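Local atomic coordinates of Lmo2445 protein (Listeria monocytogenes EGD-e, PDB entry 5HZL), a protein that is of unknown function but is a secreted, calcium-binding internalin-like protein built on leucine-rich repeats. Residues I185-F190 / I225-D230; V220-I225 / L277-G282; E75-A80 / E98-L103; E104-N109 / P122-V127. One frame throughout, in Å; residues are numbered along the deposited sequence.

Contact 1: I185-F190 / I225-D230; sequences IPEDIF and IYQALD. With CA (calcium ion), chain D.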
loop_
_atom_site.group_PDB
_atom_site.type_symbol
_atom_site.label_atom_id
_atom_site.label_comp_id
_atom_site.label_asym_id
_atom_site.label_seq_id
_atom_site.Cartn_x
_atom_site.Cartn_y
_atom_site.Cartn_z
ATOM N N ILE A 185 -12.327 6.080 4.976
ATOM C CA ILE A 185 -11.416 6.146 6.095
ATOM C C ILE A 185 -11.493 4.879 6.959
ATOM O O ILE A 185 -12.597 4.380 7.225
ATOM C CB ILE A 185 -11.761 7.351 7.010
ATOM C CG1 ILE A 185 -11.718 8.665 6.221
ATOM C CG2 ILE A 185 -10.818 7.441 8.221
ATOM C CD1 ILE A 185 -12.030 9.903 7.050
ATOM N N PRO A 186 -10.325 4.345 7.391
ATOM C CA PRO A 186 -10.333 3.212 8.320
ATOM C C PRO A 186 -10.621 3.810 9.709
ATOM O O PRO A 186 -9.710 4.046 10.495
ATOM C CB PRO A 186 -8.916 2.655 8.212
ATOM C CG PRO A 186 -8.086 3.807 7.791
ATOM C CD PRO A 186 -8.958 4.693 6.965
ATOM N N GLU A 187 -11.896 4.064 9.983
ATOM C CA GLU A 187 -12.309 4.694 11.239
ATOM C C GLU A 187 -11.910 4.037 12.546
ATOM O O GLU A 187 -11.345 4.701 13.409
ATOM C CB GLU A 187 -13.821 4.924 11.272
ATOM C CG GLU A 187 -14.294 5.967 10.286
ATOM C CD GLU A 187 -15.744 6.342 10.492
ATOM O OE1 GLU A 187 -16.090 7.486 10.134
ATOM O OE2 GLU A 187 -16.530 5.518 11.030
ATOM N N ASP A 188 -12.215 2.753 12.697
ATOM C CA ASP A 188 -11.916 2.054 13.949
ATOM C C ASP A 188 -10.510 2.282 14.489
ATOM O O ASP A 188 -10.355 2.708 15.638
ATOM C CB ASP A 188 -12.160 0.542 13.838
ATOM C CG ASP A 188 -13.628 0.176 13.654
ATOM O OD1 ASP A 188 -14.456 1.033 13.294
ATOM O OD2 ASP A 188 -13.942 -1.010 13.877
ATOM N N ILE A 189 -9.504 2.023 13.654
ATOM C CA ILE A 189 -8.109 2.158 14.068
ATOM C C ILE A 189 -7.740 3.595 14.465
ATOM O O ILE A 189 -7.024 3.778 15.455
ATOM C CB ILE A 189 -7.129 1.559 13.021
ATOM C CG1 ILE A 189 -5.735 1.332 13.621
ATOM C CG2 ILE A 189 -7.083 2.392 11.750
ATOM C CD1 ILE A 189 -5.711 0.346 14.776
ATOM N N PHE A 190 -8.221 4.607 13.734
ATOM C CA PHE A 190 -7.911 5.989 14.118
ATOM C C PHE A 190 -8.624 6.427 15.396
ATOM O O PHE A 190 -8.078 7.218 16.162
ATOM C CB PHE A 190 -8.189 7.008 13.010
ATOM C CG PHE A 190 -7.335 6.843 11.789
ATOM C CD1 PHE A 190 -5.952 6.704 11.892
ATOM C CD2 PHE A 190 -7.888 6.935 10.534
ATOM C CE1 PHE A 190 -5.158 6.572 10.766
ATOM C CE2 PHE A 190 -7.093 6.817 9.401
ATOM C CZ PHE A 190 -5.725 6.634 9.516
ATOM N N ILE A 225 -16.294 12.031 2.543
ATOM C CA ILE A 225 -16.985 13.288 2.854
ATOM C C ILE A 225 -17.746 13.227 4.181
ATOM O O ILE A 225 -17.675 14.144 4.998
ATOM C CB ILE A 225 -17.959 13.691 1.716
ATOM C CG1 ILE A 225 -17.166 14.056 0.457
ATOM C CG2 ILE A 225 -18.811 14.895 2.114
ATOM C CD1 ILE A 225 -18.023 14.325 -0.763
ATOM N N TYR A 226 -18.452 12.131 4.394
ATOM C CA TYR A 226 -19.250 11.968 5.590
ATOM C C TYR A 226 -18.446 11.483 6.793
ATOM O O TYR A 226 -18.649 11.961 7.898
ATOM C CB TYR A 226 -20.413 11.039 5.269
ATOM C CG TYR A 226 -21.256 11.547 4.121
ATOM C CD1 TYR A 226 -20.902 11.276 2.803
ATOM C CD2 TYR A 226 -22.410 12.294 4.350
ATOM C CE1 TYR A 226 -21.671 11.736 1.750
ATOM C CE2 TYR A 226 -23.194 12.752 3.300
ATOM C CZ TYR A 226 -22.819 12.472 2.003
ATOM O OH TYR A 226 -23.575 12.913 0.946
ATOM N N GLN A 227 -17.541 10.538 6.578
ATOM C CA GLN A 227 -16.696 9.992 7.649
ATOM C C GLN A 227 -15.792 11.057 8.275
ATOM O O GLN A 227 -15.499 10.997 9.467
ATOM C CB GLN A 227 -15.862 8.841 7.109
ATOM C CG GLN A 227 -16.705 7.650 6.690
ATOM C CD GLN A 227 -15.908 6.548 6.013
ATOM O OE1 GLN A 227 -14.957 6.795 5.268
ATOM N NE2 GLN A 227 -16.310 5.322 6.255
ATOM N N ALA A 228 -15.374 12.036 7.478
ATOM C CA ALA A 228 -14.526 13.128 7.962
ATOM C C ALA A 228 -15.118 13.801 9.202
ATOM O O ALA A 228 -14.379 14.246 10.082
ATOM C CB ALA A 228 -14.313 14.162 6.863
ATOM N N LEU A 229 -16.452 13.844 9.269
ATOM C CA LEU A 229 -17.188 14.446 10.391
ATOM C C LEU A 229 -16.917 13.784 11.736
ATOM O O LEU A 229 -17.088 14.417 12.767
ATOM C CB LEU A 229 -18.686 14.492 10.090
ATOM C CG LEU A 229 -19.026 15.345 8.862
ATOM C CD1 LEU A 229 -20.508 15.254 8.535
ATOM C CD2 LEU A 229 -18.589 16.793 9.047
ATOM N N ASP A 230 -16.490 12.523 11.726
ATOM C CA ASP A 230 -16.149 11.806 12.962
ATOM C C ASP A 230 -14.762 12.226 13.489
ATOM O O ASP A 230 -14.280 11.673 14.485
ATOM C CB ASP A 230 -16.202 10.287 12.731
ATOM C CG ASP A 230 -17.597 9.792 12.361
ATOM O OD1 ASP A 230 -18.573 10.559 12.471
ATOM O OD2 ASP A 230 -17.728 8.619 11.975
HETATM CA CA CA D . -19.069 5.484 10.709
#
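The backbones of 185-190 and 225-230 are nearest where CA of Ile-185 lies 6.7 Å from CA of Gln-227, a spacing crossed by side chains, one of which bonds to the main chain of the other segment, with no main-chain to main-chain bond. Pro-186 sits at the N-cap of helix 187-191, while Gln-227 belongs to helix 223-227. From there the amide of Gln-227 reaches back along Ile-185, and its OE1 accepts from Ile-185 N at 2.7 Å. The N-H...O angle is 152°, and the donor is tilted 31° from the carbonyl plane. Ser-184 OG adds a weak second bond to the same oxygen. Past this amide, in the opposite direction, runs Ile-185, whose CD1 lies 4.0 Å from Gln-227 CB. Glu-187 extends beyond CG (chi2 -171°), which carries its carboxylate across Gln-227, with OE1 3.3 Å from Gln-227 CB. Its OE2 binds the calcium at 2.6 Å, and Glu-163 supplies another ligand. The Asp-230 side chain crosses that of Glu-187 at about a right angle; Asp-230 has been observed as a ligand of this site, although this chain does not use it so here. The geometry is that of a calcium-bearing junction between the last turns of a leucine-rich-repeat solenoid and the C-terminal domain.

Contact 2: V220-I225 / L277-G282; sequences VFVPFI and LEISLG
Ile-225 N donates to Val-222 O at 3.2 Å, closing the first turn of helix 223-227, from which Phe-224 and Ile-225 reach strand 273-281; Val-220 and Val-222 reach it from the preceding residues. Between the segments themselves the contact is wholly apolar. Val-220 and Ile-279 meet tip to tip, CG2 of the valine 4.0 Å from CD1 of the isoleucine. Ile-225 crosses Ile-279 at about a right angle, and its CD1 lies 4.1 Å from Ile-279 CG2. The CG1 branch of Ile-225 stands beside the backbone N (chi1 -67°) and extends from there, which is how a bond leaving the backbone obliquely still delivers a methyl to the strand. Both segments fall in the C-terminal domain, whose family belongs to the E-set group of immunoglobulin-like folds; consistent with this, strand 219-221 pairs with 262-264 and packs against the sheet containing 273-281. Phe-294 of strand 290-298 touches Val-220, Val-222 and Ile-279. Nearer the leucine-rich repeats, Leu-281 and Phe-224 slide past each other in opposite directions. Leu-281 CD1 meets the ring at its edge, near the ring plane, 3.4 Å from Phe-224 CD1, and the same methyl lies 4.1 Å from Ile-225 CG1.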
loop_
_atom_site.group_PDB
_atom_site.type_symbol
_atom_site.label_atom_id
_atom_site.label_comp_id
_atom_site.label_asym_id
_atom_site.label_seq_id
_atom_site.Cartn_x
_atom_site.Cartn_y
_atom_site.Cartn_z
ATOM N N VAL A 220 -22.717 10.834 -6.807
ATOM C CA VAL A 220 -21.468 10.069 -6.636
ATOM C C VAL A 220 -21.314 9.441 -5.242
ATOM O O VAL A 220 -21.845 9.976 -4.266
ATOM C CB VAL A 220 -20.258 10.979 -6.927
ATOM C CG1 VAL A 220 -20.305 11.446 -8.373
ATOM C CG2 VAL A 220 -20.220 12.192 -5.995
ATOM N N PHE A 221 -20.569 8.328 -5.162
ATOM C CA PHE A 221 -20.320 7.570 -3.902
ATOM C C PHE A 221 -18.996 8.011 -3.300
ATOM O O PHE A 221 -17.940 7.624 -3.813
ATOM C CB PHE A 221 -20.314 6.060 -4.199
ATOM C CG PHE A 221 -19.994 5.190 -3.016
ATOM C CD1 PHE A 221 -20.911 5.017 -1.993
ATOM C CD2 PHE A 221 -18.787 4.494 -2.948
ATOM C CE1 PHE A 221 -20.625 4.201 -0.909
ATOM C CE2 PHE A 221 -18.497 3.675 -1.866
ATOM C CZ PHE A 221 -19.416 3.530 -0.845
ATOM N N VAL A 222 -19.049 8.810 -2.224
ATOM C CA VAL A 222 -17.836 9.332 -1.589
ATOM C C VAL A 222 -17.933 9.274 -0.063
ATOM O O VAL A 222 -18.216 10.291 0.590
ATOM C CB VAL A 222 -17.572 10.801 -2.019
ATOM C CG1 VAL A 222 -16.138 11.205 -1.640
ATOM C CG2 VAL A 222 -17.766 10.992 -3.522
ATOM N N PRO A 223 -17.685 8.089 0.523
ATOM C CA PRO A 223 -17.765 7.934 1.974
ATOM C C PRO A 223 -16.893 8.870 2.795
ATOM O O PRO A 223 -17.281 9.234 3.902
ATOM C CB PRO A 223 -17.334 6.489 2.193
ATOM C CG PRO A 223 -17.761 5.806 0.962
ATOM C CD PRO A 223 -17.504 6.787 -0.140
ATOM N N PHE A 224 -15.742 9.251 2.250
ATOM C CA PHE A 224 -14.808 10.139 2.942
ATOM C C PHE A 224 -15.463 11.444 3.404
ATOM O O PHE A 224 -15.208 11.903 4.519
ATOM C CB PHE A 224 -13.599 10.446 2.038
ATOM C CG PHE A 224 -12.585 11.361 2.676
ATOM C CD1 PHE A 224 -12.691 12.738 2.537
ATOM C CD2 PHE A 224 -11.532 10.846 3.428
ATOM C CE1 PHE A 224 -11.772 13.581 3.132
ATOM C CE2 PHE A 224 -10.608 11.688 4.022
ATOM C CZ PHE A 224 -10.730 13.056 3.876
ATOM N N ILE A 225 -16.294 12.031 2.543
ATOM C CA ILE A 225 -16.985 13.288 2.854
ATOM C C ILE A 225 -17.746 13.227 4.181
ATOM O O ILE A 225 -17.675 14.144 4.998
ATOM C CB ILE A 225 -17.959 13.691 1.716
ATOM C CG1 ILE A 225 -17.166 14.056 0.457
ATOM C CG2 ILE A 225 -18.811 14.895 2.114
ATOM C CD1 ILE A 225 -18.023 14.325 -0.763
ATOM N N LEU A 277 -15.678 16.976 -13.281
ATOM C CA LEU A 277 -16.181 17.529 -12.032
ATOM C C LEU A 277 -15.255 17.174 -10.897
ATOM O O LEU A 277 -14.731 16.075 -10.841
ATOM C CB LEU A 277 -17.585 17.010 -11.786
ATOM C CG LEU A 277 -18.565 17.554 -12.830
ATOM C CD1 LEU A 277 -19.823 16.716 -12.903
ATOM C CD2 LEU A 277 -18.884 19.012 -12.558
ATOM N N GLU A 278 -15.060 18.111 -9.988
ATOM C CA GLU A 278 -14.172 17.896 -8.872
ATOM C C GLU A 278 -14.755 18.392 -7.557
ATOM O O GLU A 278 -15.335 19.464 -7.498
ATOM C CB GLU A 278 -12.838 18.583 -9.170
ATOM C CG GLU A 278 -11.815 18.537 -8.038
ATOM C CD GLU A 278 -10.470 19.141 -8.416
ATOM O OE1 GLU A 278 -9.973 18.884 -9.537
ATOM O OE2 GLU A 278 -9.891 19.858 -7.569
ATOM N N ILE A 279 -14.594 17.577 -6.521
ATOM C CA ILE A 279 -15.021 17.891 -5.174
ATOM C C ILE A 279 -13.700 18.081 -4.446
ATOM O O ILE A 279 -12.944 17.141 -4.299
ATOM C CB ILE A 279 -15.819 16.752 -4.524
ATOM C CG1 ILE A 279 -17.078 16.461 -5.341
ATOM C CG2 ILE A 279 -16.208 17.130 -3.101
ATOM C CD1 ILE A 279 -17.902 15.288 -4.840
ATOM N N SER A 280 -13.427 19.306 -4.016
ATOM C CA SER A 280 -12.205 19.664 -3.312
ATOM C C SER A 280 -12.541 19.894 -1.845
ATOM O O SER A 280 -13.346 20.758 -1.530
ATOM C CB SER A 280 -11.634 20.928 -3.943
ATOM O OG SER A 280 -10.532 21.428 -3.217
ATOM N N LEU A 281 -11.917 19.123 -0.962
ATOM C CA LEU A 281 -12.127 19.198 0.491
ATOM C C LEU A 281 -10.886 19.803 1.128
ATOM O O LEU A 281 -9.797 19.649 0.592
ATOM C CB LEU A 281 -12.312 17.787 1.020
ATOM C CG LEU A 281 -13.338 16.977 0.220
ATOM C CD1 LEU A 281 -13.339 15.518 0.641
ATOM C CD2 LEU A 281 -14.723 17.586 0.336
ATOM N N GLY A 282 -11.027 20.471 2.270
ATOM C CA GLY A 282 -9.868 21.102 2.938
ATOM C C GLY A 282 -10.196 21.562 4.337
ATOM O O GLY A 282 -11.349 21.903 4.600
#

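Contact 3: E75-A80 / E98-L103; sequences EVFTNA and EALPAL
Segments 75-80 and 98-103 run alongside each other without forming strands: CA of Val-76 is 4.2 Å from CA of Ala-99, and each segment then folds into a type I beta turn, Phe-77 to Ala-80 and Leu-100 to Leu-103. These turns lead into strands 82-84 and 105-107, so the contact stacks equivalent loops on successive coils of a leucine-rich-repeat solenoid. One direct backbone bond joins the coils, Phe-77 N to Ala-99 O at 2.9 Å, and its N-H...O angle of 163° is nearly straight. The same carbonyl oxygen also lies at the edge of the Phe-77 ring, in its plane, 3.6 Å from CD1. With CG of Phe-77 anti to its carbonyl carbon (chi1 -60°), the ring points the same way as Leu-100 and lies beside it. Leu-100 CD2 touches both the ring, obliquely, and Ala-80 CB, the latter at 4.1 Å; Ile-57 of strand 56-58 touches all three residues and continues the apolar interior. Toward the outer side, Val-76 crosses Pro-101 with its CG1 4.1 Å from Pro-101 CG. Thr-78 and Asn-79 turn away from the neighbouring coil, and their polar ends bond to Asp-52. A single water ties the two turns together, donating to Phe-77 O at 2.8 Å and to Ala-80 O at 2.7 Å while accepting from Ala-102 N at 2.8 Å.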
loop_
_atom_site.group_PDB
_atom_site.type_symbol
_atom_site.label_atom_id
_atom_site.label_comp_id
_atom_site.label_asym_id
_atom_site.label_seq_id
_atom_site.Cartn_x
_atom_site.Cartn_y
_atom_site.Cartn_z
ATOM N N GLU A 75 15.943 -21.977 0.519
ATOM C CA GLU A 75 16.699 -22.199 1.743
ATOM C C GLU A 75 16.031 -21.483 2.912
ATOM O O GLU A 75 14.983 -20.862 2.763
ATOM C CB GLU A 75 18.148 -21.705 1.588
ATOM C CG GLU A 75 18.939 -22.303 0.429
ATOM C CD GLU A 75 19.093 -23.816 0.489
ATOM O OE1 GLU A 75 18.860 -24.452 1.552
ATOM O OE2 GLU A 75 19.466 -24.370 -0.557
ATOM N N VAL A 76 16.652 -21.595 4.076
ATOM C CA VAL A 76 16.175 -20.971 5.295
ATOM C C VAL A 76 17.314 -20.139 5.889
ATOM O O VAL A 76 18.359 -20.691 6.247
ATOM C CB VAL A 76 15.740 -22.042 6.327
ATOM C CG1 VAL A 76 15.355 -21.394 7.654
ATOM C CG2 VAL A 76 14.599 -22.888 5.777
ATOM N N PHE A 77 17.111 -18.821 5.979
ATOM C CA PHE A 77 18.089 -17.908 6.564
ATOM C C PHE A 77 17.584 -17.769 7.991
ATOM O O PHE A 77 16.943 -16.789 8.328
ATOM C CB PHE A 77 18.068 -16.573 5.837
ATOM C CG PHE A 77 18.401 -16.660 4.374
ATOM C CD1 PHE A 77 17.424 -17.006 3.442
ATOM C CD2 PHE A 77 19.687 -16.347 3.914
ATOM C CE1 PHE A 77 17.731 -17.070 2.083
ATOM C CE2 PHE A 77 19.998 -16.407 2.559
ATOM C CZ PHE A 77 19.021 -16.770 1.642
ATOM N N THR A 78 17.873 -18.770 8.824
ATOM C CA THR A 78 17.383 -18.824 10.222
ATOM C C THR A 78 17.523 -17.563 11.070
ATOM O O THR A 78 16.721 -17.378 11.960
ATOM C CB THR A 78 18.047 -19.950 11.063
ATOM O OG1 THR A 78 19.431 -19.659 11.205
ATOM C CG2 THR A 78 17.890 -21.356 10.446
ATOM N N ASN A 79 18.512 -16.710 10.802
ATOM C CA ASN A 79 18.741 -15.480 11.612
ATOM C C ASN A 79 18.601 -14.127 10.923
ATOM O O ASN A 79 18.936 -13.098 11.508
ATOM C CB ASN A 79 20.150 -15.538 12.180
ATOM C CG ASN A 79 20.375 -16.752 13.008
ATOM O OD1 ASN A 79 19.524 -17.157 13.789
ATOM N ND2 ASN A 79 21.534 -17.338 12.850
ATOM N N ALA A 80 18.124 -14.124 9.689
ATOM C CA ALA A 80 17.966 -12.888 8.971
ATOM C C ALA A 80 16.767 -12.152 9.566
ATOM O O ALA A 80 15.646 -12.644 9.503
ATOM C CB ALA A 80 17.756 -13.166 7.490
ATOM N N GLU A 98 8.852 -18.932 4.703
ATOM C CA GLU A 98 9.553 -20.219 4.721
ATOM C C GLU A 98 11.072 -19.923 4.849
ATOM O O GLU A 98 11.785 -20.542 5.639
ATOM C CB GLU A 98 9.242 -20.976 3.404
ATOM C CG GLU A 98 9.463 -22.488 3.394
ATOM C CD GLU A 98 8.417 -23.277 4.208
ATOM O OE1 GLU A 98 7.477 -22.659 4.782
ATOM O OE2 GLU A 98 8.530 -24.536 4.265
ATOM N N ALA A 99 11.530 -18.944 4.077
ATOM C CA ALA A 99 12.936 -18.534 4.057
ATOM C C ALA A 99 13.355 -17.546 5.134
ATOM O O ALA A 99 14.535 -17.482 5.488
ATOM C CB ALA A 99 13.267 -17.926 2.700
ATOM N N LEU A 100 12.402 -16.785 5.651
ATOM C CA LEU A 100 12.713 -15.763 6.635
ATOM C C LEU A 100 11.893 -15.901 7.918
ATOM O O LEU A 100 11.134 -15.004 8.281
ATOM C CB LEU A 100 12.482 -14.404 5.977
ATOM C CG LEU A 100 13.227 -14.178 4.657
ATOM C CD1 LEU A 100 12.752 -12.887 4.009
ATOM C CD2 LEU A 100 14.732 -14.167 4.866
ATOM N N PRO A 101 12.078 -17.013 8.639
ATOM C CA PRO A 101 11.315 -17.221 9.874
ATOM C C PRO A 101 11.580 -16.190 10.989
ATOM O O PRO A 101 10.692 -15.940 11.793
ATOM C CB PRO A 101 11.759 -18.614 10.321
ATOM C CG PRO A 101 13.148 -18.737 9.796
ATOM C CD PRO A 101 13.149 -18.018 8.478
ATOM N N ALA A 102 12.769 -15.589 11.022
ATOM C CA ALA A 102 13.130 -14.600 12.047
ATOM C C ALA A 102 12.924 -13.140 11.621
ATOM O O ALA A 102 13.316 -12.217 12.343
ATOM C CB ALA A 102 14.586 -14.812 12.432
ATOM N N LEU A 103 12.282 -12.931 10.473
ATOM C CA LEU A 103 12.091 -11.586 9.938
ATOM C C LEU A 103 11.393 -10.624 10.902
ATOM O O LEU A 103 10.343 -10.946 11.454
ATOM C CB LEU A 103 11.329 -11.661 8.618
ATOM C CG LEU A 103 11.323 -10.380 7.781
ATOM C CD1 LEU A 103 12.745 -9.919 7.469
ATOM C CD2 LEU A 103 10.545 -10.629 6.497
HETATM O O HOH W 1 14.751 -15.190 9.040
#

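Contact 4: E104-N109 / P122-V127; sequences ENIEAN and PNLTNV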
loop_
_atom_site.group_PDB
_atom_site.type_symbol
_atom_site.label_atom_id
_atom_site.label_comp_id
_atom_site.label_asym_id
_atom_site.label_seq_id
_atom_site.Cartn_x
_atom_site.Cartn_y
_atom_site.Cartn_z
ATOM N N GLU A 104 12.007 -9.456 11.101
ATOM C CA GLU A 104 11.487 -8.406 11.996
ATOM C C GLU A 104 11.237 -7.086 11.289
ATOM O O GLU A 104 10.421 -6.286 11.754
ATOM C CB GLU A 104 12.488 -8.091 13.114
ATOM C CG GLU A 104 12.888 -9.276 13.960
ATOM C CD GLU A 104 13.900 -8.938 15.046
ATOM O OE1 GLU A 104 14.229 -7.744 15.241
ATOM O OE2 GLU A 104 14.364 -9.897 15.713
ATOM N N ASN A 105 11.926 -6.869 10.171
ATOM C CA ASN A 105 11.839 -5.627 9.449
ATOM C C ASN A 105 11.899 -5.761 7.938
ATOM O O ASN A 105 12.783 -6.403 7.418
ATOM C CB ASN A 105 13.037 -4.810 9.906
ATOM C CG ASN A 105 13.106 -3.461 9.254
ATOM O OD1 ASN A 105 12.093 -2.912 8.834
ATOM N ND2 ASN A 105 14.311 -2.909 9.170
ATOM N N ILE A 106 10.958 -5.134 7.241
ATOM C CA ILE A 106 10.920 -5.131 5.766
ATOM C C ILE A 106 11.043 -3.684 5.269
ATOM O O ILE A 106 10.201 -2.861 5.587
ATOM C CB ILE A 106 9.618 -5.742 5.199
ATOM C CG1 ILE A 106 9.578 -7.234 5.498
ATOM C CG2 ILE A 106 9.515 -5.513 3.686
ATOM C CD1 ILE A 106 8.380 -7.967 4.933
ATOM N N GLU A 107 12.094 -3.401 4.504
ATOM C CA GLU A 107 12.334 -2.089 3.917
ATOM C C GLU A 107 12.192 -2.264 2.412
ATOM O O GLU A 107 13.127 -2.691 1.734
ATOM C CB GLU A 107 13.701 -1.559 4.334
ATOM C CG GLU A 107 13.738 -1.136 5.799
ATOM C CD GLU A 107 15.119 -0.716 6.287
ATOM O OE1 GLU A 107 16.146 -1.075 5.645
ATOM O OE2 GLU A 107 15.179 -0.042 7.348
ATOM N N ALA A 108 11.001 -1.922 1.911
ATOM C CA ALA A 108 10.636 -2.092 0.502
ATOM C C ALA A 108 10.059 -0.866 -0.191
ATOM O O ALA A 108 9.098 -0.965 -0.955
ATOM C CB ALA A 108 9.659 -3.254 0.406
ATOM N N ASN A 109 10.657 0.287 0.064
ATOM C CA ASN A 109 10.235 1.538 -0.562
ATOM C C ASN A 109 10.481 1.522 -2.078
ATOM O O ASN A 109 11.516 1.035 -2.524
ATOM C CB ASN A 109 11.054 2.712 0.011
ATOM C CG ASN A 109 10.752 4.029 -0.679
ATOM O OD1 ASN A 109 11.495 4.458 -1.543
ATOM N ND2 ASN A 109 9.625 4.628 -0.360
ATOM N N PRO A 122 5.768 -14.103 12.491
ATOM C CA PRO A 122 5.504 -13.831 13.910
ATOM C C PRO A 122 6.262 -12.650 14.506
ATOM O O PRO A 122 5.687 -11.869 15.266
ATOM C CB PRO A 122 5.981 -15.116 14.608
ATOM C CG PRO A 122 5.952 -16.167 13.566
ATOM C CD PRO A 122 6.263 -15.477 12.274
ATOM N N ASN A 123 7.536 -12.531 14.145
ATOM C CA ASN A 123 8.421 -11.497 14.666
ATOM C C ASN A 123 8.430 -10.184 13.905
ATOM O O ASN A 123 9.164 -9.271 14.280
ATOM C CB ASN A 123 9.840 -12.058 14.695
ATOM C CG ASN A 123 9.947 -13.339 15.498
ATOM O OD1 ASN A 123 9.071 -13.671 16.287
ATOM N ND2 ASN A 123 11.032 -14.058 15.306
ATOM N N LEU A 124 7.623 -10.072 12.854
ATOM C CA LEU A 124 7.598 -8.848 12.062
ATOM C C LEU A 124 7.108 -7.685 12.937
ATOM O O LEU A 124 6.025 -7.734 13.517
ATOM C CB LEU A 124 6.750 -9.011 10.788
ATOM C CG LEU A 124 6.918 -7.902 9.741
ATOM C CD1 LEU A 124 8.352 -7.845 9.239
ATOM C CD2 LEU A 124 5.977 -8.110 8.567
ATOM N N THR A 125 7.934 -6.651 13.010
ATOM C CA THR A 125 7.703 -5.462 13.819
ATOM C C THR A 125 7.528 -4.182 13.002
ATOM O O THR A 125 6.778 -3.284 13.410
ATOM C CB THR A 125 8.902 -5.328 14.804
ATOM O OG1 THR A 125 8.774 -6.349 15.792
ATOM C CG2 THR A 125 8.958 -3.988 15.541
ATOM N N ASN A 126 8.215 -4.099 11.867
ATOM C CA ASN A 126 8.161 -2.919 11.037
ATOM C C ASN A 126 8.107 -3.248 9.562
ATOM O O ASN A 126 8.752 -4.171 9.120
ATOM C CB ASN A 126 9.413 -2.103 11.299
ATOM C CG ASN A 126 9.470 -0.847 10.464
ATOM O OD1 ASN A 126 8.546 -0.054 10.444
ATOM N ND2 ASN A 126 10.561 -0.666 9.761
ATOM N N VAL A 127 7.365 -2.464 8.795
ATOM C CA VAL A 127 7.244 -2.688 7.362
ATOM C C VAL A 127 7.142 -1.328 6.652
ATOM O O VAL A 127 6.294 -0.534 7.000
ATOM C CB VAL A 127 6.041 -3.638 7.076
ATOM C CG1 VAL A 127 4.709 -3.043 7.523
ATOM C CG2 VAL A 127 5.955 -4.003 5.612
#
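Ile-106 and Val-127 stand side by side on adjacent strands of the parallel sheet that lines a leucine-rich-repeat solenoid, and with Leu-124 they make the tightly packed side of this contact. The register is set by two parallel bridges, Asn-105 with Asn-126 and Ile-106 with Val-127, the latter with CA atoms 4.7 Å apart. Ile-106 N donates to Asn-126 O at 3.1 Å. Glu-104 O is gripped twice, by Asn-126 N at 3.1 Å and by Thr-125 N at 2.8 Å, so the chain is held just before the strand begins. On the buried face, Ile-106 crosses Leu-124 at about a right angle, with CG1 4.0 Å from Leu-124 CD1, while Ile-106 CB lies 4.1 Å from Val-127 CG2. The solvent side, with Asn-123 and Thr-125 exposed and Glu-104 partly so, is looser: no hydrogen bond links these side chains across the contact. Glu-104 rests on the backbone carbonyl of Asn-123, with CA 3.4 Å from Asn-123 O, and its CG only brushes Asn-123 CB. Asn-105 and Asn-126, on the sheet face opposite Ile-106, are by contrast bonded. Both carry CG anti to the backbone N (chi1 near 180°), which lays the amides side by side, their planes 33° apart. Asn-126 OD1 bonds onward to Ser-149 OG, and Asn-126 ND2 donates to Asn-105 OD1 at 2.9 Å, approaching 44° out of the carbonyl plane.

Overall arrangement
Contacts 3 and 4 follow one another along the solenoid, their centres about 13 Å apart, and touch where Asn-123 packs on Leu-103. Both join neighbouring coils and are partly buried, yet contact 3 joins turns by one direct backbone bond and a bridging water whereas contact 4 uses parallel strand pairing. Contacts 1 and 2 lie on the other side of the molecule's centre from contact 3, share Ile-225 and helix 223-227, and meet through Ile-185 and Phe-224. Contact 2 is entirely buried and apolar within the C-terminal domain; contact 1, buried but for Asp-230 at its edge, carries amide and carboxylate groups beside calcium. Contacts 2 and 3 are most distant, their centres about 45 Å apart.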